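Local coordinates for protein lysozyme (Asticcacaulis excentricus, PDB 6H9D) that is a phage-lysozyme-type muramidase domain that probably cleaves or binds peptidoglycan and is linked to stalk synthesis and cell morphogenesis, at residues A55-D60 with F87-G92. Sequence-based numbering, arbitrary orientation.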
loop_
_atom_site.group_PDB
_atom_site.type_symbol
_atom_site.label_atom_id
_atom_site.label_comp_id
_atom_site.label_asym_id
_atom_site.label_seq_id
_atom_site.Cartn_x
_atom_site.Cartn_y
_atom_site.Cartn_z
ATOM N N ALA A 55 -14.693 -3.834 1.946
ATOM C CA ALA A 55 -14.640 -5.156 1.359
ATOM C C ALA A 55 -13.827 -5.118 0.064
ATOM O O ALA A 55 -12.961 -5.940 -0.120
ATOM C CB ALA A 55 -16.030 -5.692 1.136
ATOM N N LEU A 56 -14.096 -4.139 -0.803
ATOM C CA LEU A 56 -13.421 -4.031 -2.082
ATOM C C LEU A 56 -11.927 -3.740 -1.900
ATOM O O LEU A 56 -11.097 -4.246 -2.653
ATOM C CB LEU A 56 -14.099 -2.945 -2.927
ATOM C CG LEU A 56 -15.559 -3.232 -3.295
ATOM C CD1 LEU A 56 -16.200 -2.008 -3.906
ATOM C CD2 LEU A 56 -15.660 -4.413 -4.248
ATOM N N LEU A 57 -11.580 -2.907 -0.922
ATOM C CA LEU A 57 -10.180 -2.603 -0.648
ATOM C C LEU A 57 -9.481 -3.909 -0.232
ATOM O O LEU A 57 -8.382 -4.188 -0.702
ATOM C CB LEU A 57 -10.069 -1.492 0.413
ATOM C CG LEU A 57 -8.664 -1.230 0.971
ATOM C CD1 LEU A 57 -7.693 -0.829 -0.136
ATOM C CD2 LEU A 57 -8.701 -0.170 2.056
ATOM N N ARG A 58 -10.141 -4.744 0.583
ATOM C CA ARG A 58 -9.523 -6.004 1.019
ATOM C C ARG A 58 -9.322 -6.922 -0.191
ATOM O O ARG A 58 -8.352 -7.654 -0.234
ATOM C CB ARG A 58 -10.341 -6.661 2.137
ATOM C CG ARG A 58 -10.291 -5.894 3.454
ATOM C CD ARG A 58 -11.387 -6.286 4.434
ATOM N NE ARG A 58 -11.225 -5.629 5.731
ATOM C CZ ARG A 58 -10.493 -6.134 6.726
ATOM N NH1 ARG A 58 -9.837 -7.261 6.539
ATOM N NH2 ARG A 58 -10.420 -5.510 7.887
ATOM N N PHE A 59 -10.209 -6.856 -1.193
ATOM C CA PHE A 59 -9.974 -7.612 -2.446
ATOM C C PHE A 59 -8.706 -7.108 -3.136
ATOM O O PHE A 59 -7.873 -7.870 -3.543
ATOM C CB PHE A 59 -11.131 -7.484 -3.430
ATOM C CG PHE A 59 -12.429 -8.127 -3.014
ATOM C CD1 PHE A 59 -12.461 -9.148 -2.074
ATOM C CD2 PHE A 59 -13.620 -7.725 -3.599
ATOM C CE1 PHE A 59 -13.666 -9.723 -1.699
ATOM C CE2 PHE A 59 -14.820 -8.312 -3.231
ATOM C CZ PHE A 59 -14.840 -9.324 -2.305
ATOM N N ASP A 60 -8.567 -5.784 -3.247
ATOM C CA ASP A 60 -7.440 -5.173 -3.944
ATOM C C ASP A 60 -6.132 -5.502 -3.195
ATOM O O ASP A 60 -5.059 -5.505 -3.777
ATOM C CB ASP A 60 -7.683 -3.670 -4.125
ATOM C CG ASP A 60 -8.780 -3.355 -5.138
ATOM O OD1 ASP A 60 -8.960 -4.161 -6.067
ATOM O OD2 ASP A 60 -9.480 -2.328 -4.974
ATOM N N PHE A 87 3.013 -0.249 2.136
ATOM C CA PHE A 87 4.107 0.281 1.356
ATOM C C PHE A 87 4.091 -0.355 -0.049
ATOM O O PHE A 87 4.092 0.334 -1.053
ATOM C CB PHE A 87 5.425 0.016 2.081
ATOM C CG PHE A 87 6.648 0.457 1.314
ATOM C CD1 PHE A 87 6.958 1.799 1.193
ATOM C CD2 PHE A 87 7.475 -0.472 0.711
ATOM C CE1 PHE A 87 8.074 2.202 0.475
ATOM C CE2 PHE A 87 8.599 -0.067 0.008
ATOM C CZ PHE A 87 8.895 1.269 -0.115
ATOM N N CYS A 88 3.984 -1.680 -0.078
ATOM C CA CYS A 88 3.938 -2.452 -1.306
ATOM C C CYS A 88 2.702 -2.094 -2.143
ATOM O O CYS A 88 2.815 -1.950 -3.343
ATOM C CB CYS A 88 3.990 -3.943 -1.017
ATOM S SG CYS A 88 4.027 -4.896 -2.562
ATOM N N PHE A 89 1.545 -1.875 -1.498
ATOM C CA PHE A 89 0.343 -1.409 -2.170
ATOM C C PHE A 89 0.600 -0.075 -2.870
ATOM O O PHE A 89 0.148 0.162 -3.993
ATOM C CB PHE A 89 -0.824 -1.291 -1.180
ATOM C CG PHE A 89 -2.158 -0.939 -1.781
ATOM C CD1 PHE A 89 -2.707 -1.705 -2.797
ATOM C CD2 PHE A 89 -2.878 0.155 -1.322
ATOM C CE1 PHE A 89 -3.937 -1.385 -3.345
ATOM C CE2 PHE A 89 -4.104 0.487 -1.878
ATOM C CZ PHE A 89 -4.653 -0.301 -2.868
ATOM N N ASN A 90 1.331 0.814 -2.195
ATOM C CA ASN A 90 1.529 2.158 -2.671
ATOM C C ASN A 90 2.515 2.160 -3.853
ATOM O O ASN A 90 2.287 2.856 -4.825
ATOM C CB ASN A 90 2.008 3.065 -1.532
ATOM C CG ASN A 90 2.223 4.497 -1.957
ATOM O OD1 ASN A 90 3.266 5.070 -1.668
ATOM N ND2 ASN A 90 1.261 5.063 -2.661
ATOM N N ILE A 91 3.630 1.429 -3.750
ATOM C CA ILE A 91 4.690 1.546 -4.780
ATOM C C ILE A 91 4.502 0.468 -5.861
ATOM O O ILE A 91 5.147 0.524 -6.902
ATOM C CB ILE A 91 6.109 1.519 -4.179
ATOM C CG1 ILE A 91 6.507 0.140 -3.657
ATOM C CG2 ILE A 91 6.268 2.586 -3.102
ATOM C CD1 ILE A 91 7.987 -0.029 -3.482
ATOM N N GLY A 92 3.638 -0.514 -5.605
ATOM C CA GLY A 92 3.413 -1.627 -6.530
ATOM C C GLY A 92 4.341 -2.807 -6.253
ATOM O O GLY A 92 5.464 -2.650 -5.793
#
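Phe89 meets Leu57 and Asp60 in a small, mainly apolar helix-helix contact of the phage-lysozyme fold, between helix 50-71 and the C-terminal end of helix 78-91. Three observations show that the contact from helix 78-91 is carried by Phe89. The two segments bury just 103 Å² together, and more than half of that belongs to Phe89. The backbones stay well apart, the nearest pair of CA atoms, Asp60 CA and Phe89 CA, being separated by 8.8 Å. Finally, the aromatic side chain spans this gap: with CG anti to the backbone N (chi1 -175°), the ring extends from its own helix to the other. Further along helix 50-71, Leu61 and Ile64 also touch Phe89, while a glycerol, probably from the crystallisation liquor, lies near its side chain. Asp60 meets the ring obliquely through its backbone, O lying 4.3 Å from Phe89 CE1, and its CB is 4.5 Å from that same ring carbon. The carboxylate has a different role, since OD2 is hydrogen-bonded to His38. Leu57, buried, reaches over from one turn earlier; its CG is likewise anti to N (chi1 170°), and the branch that touches is CD1, 4.1 Å from Phe89 CZ.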